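Local coordinates for malic enzyme (Entamoeba histolytica, PDB 3NV9), which probably catalyses the NADP-dependent oxidative decarboxylation of malate to pyruvate, at residues Thr109-Ala121 with Asp131-Glu143. Sequence-based numbering, arbitrary orientation.
Sequences TPPGGLGVMEGKA and DAVPICIDSKNKE
C136 pushes its sulfur against the backbone where helix 114-128 begins: SG lies 3.6 Å from both G113 C and L114 N, with L114 CG and M117 CG on its flanks. The sulfur is put there by a first torsion that sets it anti to the carbonyl carbon (chi1 -75°), and G113, lacking a side chain, lets it come right up to the backbone. Two residues back along the strand, P134 lays its ring against the helix. Its CB meets M117 CB at 3.6 Å, L114, crossing at about a right angle, brings CD2 to the same CB, and CG sits over the backbone of E118. M117 touches with CB and CG alone; the rest of its chain bends off toward V95 and S97. Further along, the methyl of A121 packs on A132, 4.1 Å from CB to CB, and a water bridges A121 O and A132 N, the bond from A132 N being weak.

This is the return half of a beta-alpha-beta crossover in the N-terminal domain. Strand 92-97 leads to helix 114-128, whose 114-121 part runs back at 167° to strand 131-136, and that strand bonds alongside 92-97 as one edge strand of a four-stranded parallel sheet within the chain. I135 faces the other way, onto F154 of helix 148-158.

Beyond the strand, P110 lies beside D138, CG to CB 3.8 Å, and K140 crosses the proline ring at about a right angle. D138 OD1 takes K140 N in an Asx turn and K140 NZ in a salt bridge, each at 2.8 Å and from opposite faces of the carboxylate plane, which fixes the lysine end over P110. R157 of the second subunit donates to the carbonyls of D138 and K140, tying this loop into the dimer.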
loop_
_atom_site.group_PDB
_atom_site.type_symbol
_atom_site.label_atom_id
_atom_site.label_comp_id
_atom_site.label_asym_id
_atom_site.label_seq_id
_atom_site.Cartn_x
_atom_site.Cartn_y
_atom_site.Cartn_z
ATOM N N THR A 109 1.505 20.400 -2.451
ATOM C CA THR A 109 0.151 19.887 -2.107
ATOM C C THR A 109 0.109 18.367 -1.811
ATOM O O THR A 109 0.939 17.645 -2.285
ATOM C CB THR A 109 -0.901 20.153 -3.214
ATOM O OG1 THR A 109 -0.786 19.128 -4.209
ATOM C CG2 THR A 109 -0.762 21.572 -3.873
ATOM N N PRO A 110 -0.907 17.875 -1.059
ATOM C CA PRO A 110 -0.759 16.488 -0.557
ATOM C C PRO A 110 -0.437 15.408 -1.603
ATOM O O PRO A 110 0.478 14.638 -1.353
ATOM C CB PRO A 110 -2.094 16.212 0.132
ATOM C CG PRO A 110 -2.499 17.652 0.598
ATOM C CD PRO A 110 -2.118 18.535 -0.511
ATOM N N PRO A 111 -1.174 15.353 -2.751
ATOM C CA PRO A 111 -0.849 14.319 -3.770
ATOM C C PRO A 111 0.452 14.550 -4.485
ATOM O O PRO A 111 0.905 13.655 -5.187
ATOM C CB PRO A 111 -1.988 14.453 -4.799
ATOM C CG PRO A 111 -2.376 15.933 -4.698
ATOM C CD PRO A 111 -2.324 16.191 -3.191
ATOM N N GLY A 112 1.019 15.755 -4.355
ATOM C CA GLY A 112 2.251 16.133 -5.088
ATOM C C GLY A 112 3.501 15.333 -4.745
ATOM O O GLY A 112 4.459 15.237 -5.568
ATOM N N GLY A 113 3.525 14.756 -3.548
ATOM C CA GLY A 113 4.644 13.914 -3.114
ATOM C C GLY A 113 4.646 12.483 -3.706
ATOM O O GLY A 113 5.622 11.768 -3.546
ATOM N N LEU A 114 3.592 12.086 -4.420
ATOM C CA LEU A 114 3.444 10.709 -4.925
ATOM C C LEU A 114 4.593 10.229 -5.848
ATOM O O LEU A 114 4.951 9.072 -5.779
ATOM C CB LEU A 114 2.117 10.555 -5.670
ATOM C CG LEU A 114 0.924 10.351 -4.752
ATOM C CD1 LEU A 114 -0.349 10.753 -5.479
ATOM C CD2 LEU A 114 0.812 8.893 -4.206
ATOM N N GLY A 115 5.117 11.103 -6.719
ATOM C CA GLY A 115 6.205 10.766 -7.630
ATOM C C GLY A 115 7.388 10.333 -6.826
ATOM O O GLY A 115 7.962 9.256 -7.058
ATOM N N VAL A 116 7.758 11.135 -5.837
ATOM C CA VAL A 116 8.957 10.855 -5.024
ATOM C C VAL A 116 8.726 9.653 -4.094
ATOM O O VAL A 116 9.613 8.800 -3.943
ATOM C CB VAL A 116 9.363 12.106 -4.223
ATOM C CG1 VAL A 116 10.405 11.781 -3.110
ATOM C CG2 VAL A 116 9.898 13.195 -5.184
ATOM N N MET A 117 7.541 9.548 -3.482
ATOM C CA MET A 117 7.305 8.442 -2.519
ATOM C C MET A 117 7.133 7.115 -3.237
ATOM O O MET A 117 7.487 6.074 -2.702
ATOM C CB MET A 117 6.097 8.705 -1.582
ATOM C CG MET A 117 6.086 10.081 -0.917
ATOM S SD MET A 117 7.634 10.421 -0.068
ATOM C CE MET A 117 7.867 12.149 -0.475
ATOM N N GLU A 118 6.595 7.156 -4.452
ATOM C CA GLU A 118 6.582 5.943 -5.297
ATOM C C GLU A 118 8.002 5.494 -5.759
ATOM O O GLU A 118 8.288 4.321 -5.842
ATOM C CB GLU A 118 5.609 6.112 -6.488
ATOM C CG GLU A 118 5.164 4.800 -6.975
ATOM C CD GLU A 118 4.212 4.845 -8.132
ATOM O OE1 GLU A 118 3.990 3.768 -8.769
ATOM O OE2 GLU A 118 3.707 5.935 -8.420
ATOM N N GLY A 119 8.884 6.446 -6.069
ATOM C CA GLY A 119 10.269 6.128 -6.417
ATOM C C GLY A 119 10.970 5.528 -5.216
ATOM O O GLY A 119 11.728 4.587 -5.366
ATOM N N LYS A 120 10.701 6.050 -4.020
ATOM C CA LYS A 120 11.256 5.450 -2.768
ATOM C C LYS A 120 10.742 4.016 -2.603
ATOM O O LYS A 120 11.499 3.136 -2.264
ATOM C CB LYS A 120 10.868 6.232 -1.471
ATOM C CG LYS A 120 11.274 7.703 -1.379
ATOM C CD LYS A 120 12.738 7.857 -1.011
ATOM C CE LYS A 120 13.018 9.373 -0.826
ATOM N NZ LYS A 120 14.484 9.614 -0.414
ATOM N N ALA A 121 9.450 3.800 -2.839
ATOM C CA ALA A 121 8.909 2.479 -2.634
ATOM C C ALA A 121 9.532 1.564 -3.674
ATOM O O ALA A 121 9.804 0.420 -3.348
ATOM C CB ALA A 121 7.419 2.479 -2.804
ATOM N N ASP A 131 8.776 -4.650 0.883
ATOM C CA ASP A 131 7.474 -4.227 0.240
ATOM C C ASP A 131 7.038 -2.868 0.797
ATOM O O ASP A 131 6.976 -2.700 1.979
ATOM C CB ASP A 131 6.403 -5.287 0.420
ATOM C CG ASP A 131 6.779 -6.584 -0.295
ATOM O OD1 ASP A 131 6.945 -6.561 -1.530
ATOM O OD2 ASP A 131 6.928 -7.622 0.377
ATOM N N ALA A 132 6.797 -1.872 -0.035
ATOM C CA ALA A 132 6.564 -0.524 0.488
ATOM C C ALA A 132 5.588 0.199 -0.439
ATOM O O ALA A 132 5.544 -0.091 -1.636
ATOM C CB ALA A 132 7.819 0.196 0.596
ATOM N N VAL A 133 4.744 1.066 0.125
ATOM C CA VAL A 133 3.874 1.838 -0.694
ATOM C C VAL A 133 3.890 3.328 -0.293
ATOM O O VAL A 133 4.097 3.671 0.849
ATOM C CB VAL A 133 2.433 1.292 -0.748
ATOM C CG1 VAL A 133 2.375 0.013 -1.576
ATOM C CG2 VAL A 133 1.825 1.162 0.607
ATOM N N PRO A 134 3.699 4.216 -1.271
ATOM C CA PRO A 134 3.580 5.626 -0.874
ATOM C C PRO A 134 2.322 5.836 0.019
ATOM O O PRO A 134 1.252 5.216 -0.234
ATOM C CB PRO A 134 3.476 6.357 -2.218
ATOM C CG PRO A 134 3.104 5.286 -3.249
ATOM C CD PRO A 134 3.318 3.948 -2.669
ATOM N N ILE A 135 2.448 6.647 1.087
ATOM C CA ILE A 135 1.269 7.092 1.860
ATOM C C ILE A 135 1.322 8.585 1.957
ATOM O O ILE A 135 1.893 9.106 2.882
ATOM C CB ILE A 135 1.260 6.508 3.274
ATOM C CG1 ILE A 135 1.317 4.978 3.231
ATOM C CG2 ILE A 135 0.012 6.967 4.105
ATOM C CD1 ILE A 135 -0.009 4.307 2.879
ATOM N N CYS A 136 0.785 9.270 0.953
ATOM C CA CYS A 136 0.767 10.766 0.895
ATOM C C CYS A 136 -0.533 11.317 1.514
ATOM O O CYS A 136 -1.621 10.966 1.102
ATOM C CB CYS A 136 0.923 11.247 -0.552
ATOM S SG CYS A 136 2.591 11.051 -1.099
ATOM N N ILE A 137 -0.405 12.141 2.540
ATOM C CA ILE A 137 -1.562 12.564 3.322
ATOM C C ILE A 137 -1.659 14.052 3.343
ATOM O O ILE A 137 -0.671 14.759 3.113
ATOM C CB ILE A 137 -1.471 12.103 4.773
ATOM C CG1 ILE A 137 -0.351 12.890 5.534
ATOM C CG2 ILE A 137 -1.333 10.555 4.835
ATOM C CD1 ILE A 137 -0.164 12.485 7.046
ATOM N N ASP A 138 -2.861 14.527 3.634
ATOM C CA ASP A 138 -3.051 15.944 3.926
ATOM C C ASP A 138 -2.840 16.131 5.412
ATOM O O ASP A 138 -3.513 15.495 6.243
ATOM C CB ASP A 138 -4.461 16.376 3.545
ATOM C CG ASP A 138 -4.670 17.908 3.699
ATOM O OD1 ASP A 138 -3.770 18.638 4.203
ATOM O OD2 ASP A 138 -5.731 18.385 3.263
ATOM N N SER A 139 -1.907 16.988 5.804
ATOM C CA SER A 139 -1.779 17.221 7.276
ATOM C C SER A 139 -2.389 18.586 7.738
ATOM O O SER A 139 -2.139 19.028 8.854
ATOM C CB SER A 139 -0.331 17.098 7.717
ATOM O OG SER A 139 0.422 18.227 7.254
ATOM N N LYS A 140 -3.173 19.256 6.887
ATOM C CA LYS A 140 -3.609 20.650 7.169
ATOM C C LYS A 140 -4.722 20.619 8.125
ATOM O O LYS A 140 -5.585 19.732 8.052
ATOM C CB LYS A 140 -4.048 21.412 5.914
ATOM C CG LYS A 140 -2.832 21.929 5.122
ATOM C CD LYS A 140 -3.212 22.726 3.893
ATOM C CE LYS A 140 -4.282 22.012 3.016
ATOM N NZ LYS A 140 -3.782 20.747 2.376
ATOM N N ASN A 141 -4.709 21.546 9.066
ATOM C CA ASN A 141 -5.861 21.623 9.971
ATOM C C ASN A 141 -6.909 22.566 9.369
ATOM O O ASN A 141 -6.737 23.025 8.263
ATOM C CB ASN A 141 -5.461 22.014 11.387
ATOM C CG ASN A 141 -4.928 23.397 11.462
ATOM O OD1 ASN A 141 -5.047 24.158 10.499
ATOM N ND2 ASN A 141 -4.281 23.741 12.583
ATOM N N LYS A 142 -7.981 22.820 10.104
ATOM C CA LYS A 142 -9.112 23.637 9.636
ATOM C C LYS A 142 -8.625 24.993 9.123
ATOM O O LYS A 142 -9.019 25.431 8.042
ATOM C CB LYS A 142 -10.197 23.710 10.749
ATOM C CG LYS A 142 -10.917 25.055 10.980
ATOM C CD LYS A 142 -11.243 25.269 12.507
ATOM C CE LYS A 142 -11.311 26.761 12.901
ATOM N NZ LYS A 142 -10.982 26.947 14.322
ATOM N N GLU A 143 -7.690 25.611 9.847
ATOM C CA GLU A 143 -7.178 26.935 9.450
ATOM C C GLU A 143 -6.248 26.850 8.270
ATOM O O GLU A 143 -5.688 27.869 7.838
ATOM C CB GLU A 143 -6.477 27.661 10.622
ATOM C CG GLU A 143 -7.179 27.497 11.968
ATOM C CD GLU A 143 -6.581 26.323 12.757
ATOM O OE1 GLU A 143 -7.288 25.305 12.995
ATOM O OE2 GLU A 143 -5.371 26.404 13.105
HETATM O O HOH W 1 8.393 -1.980 -2.372
#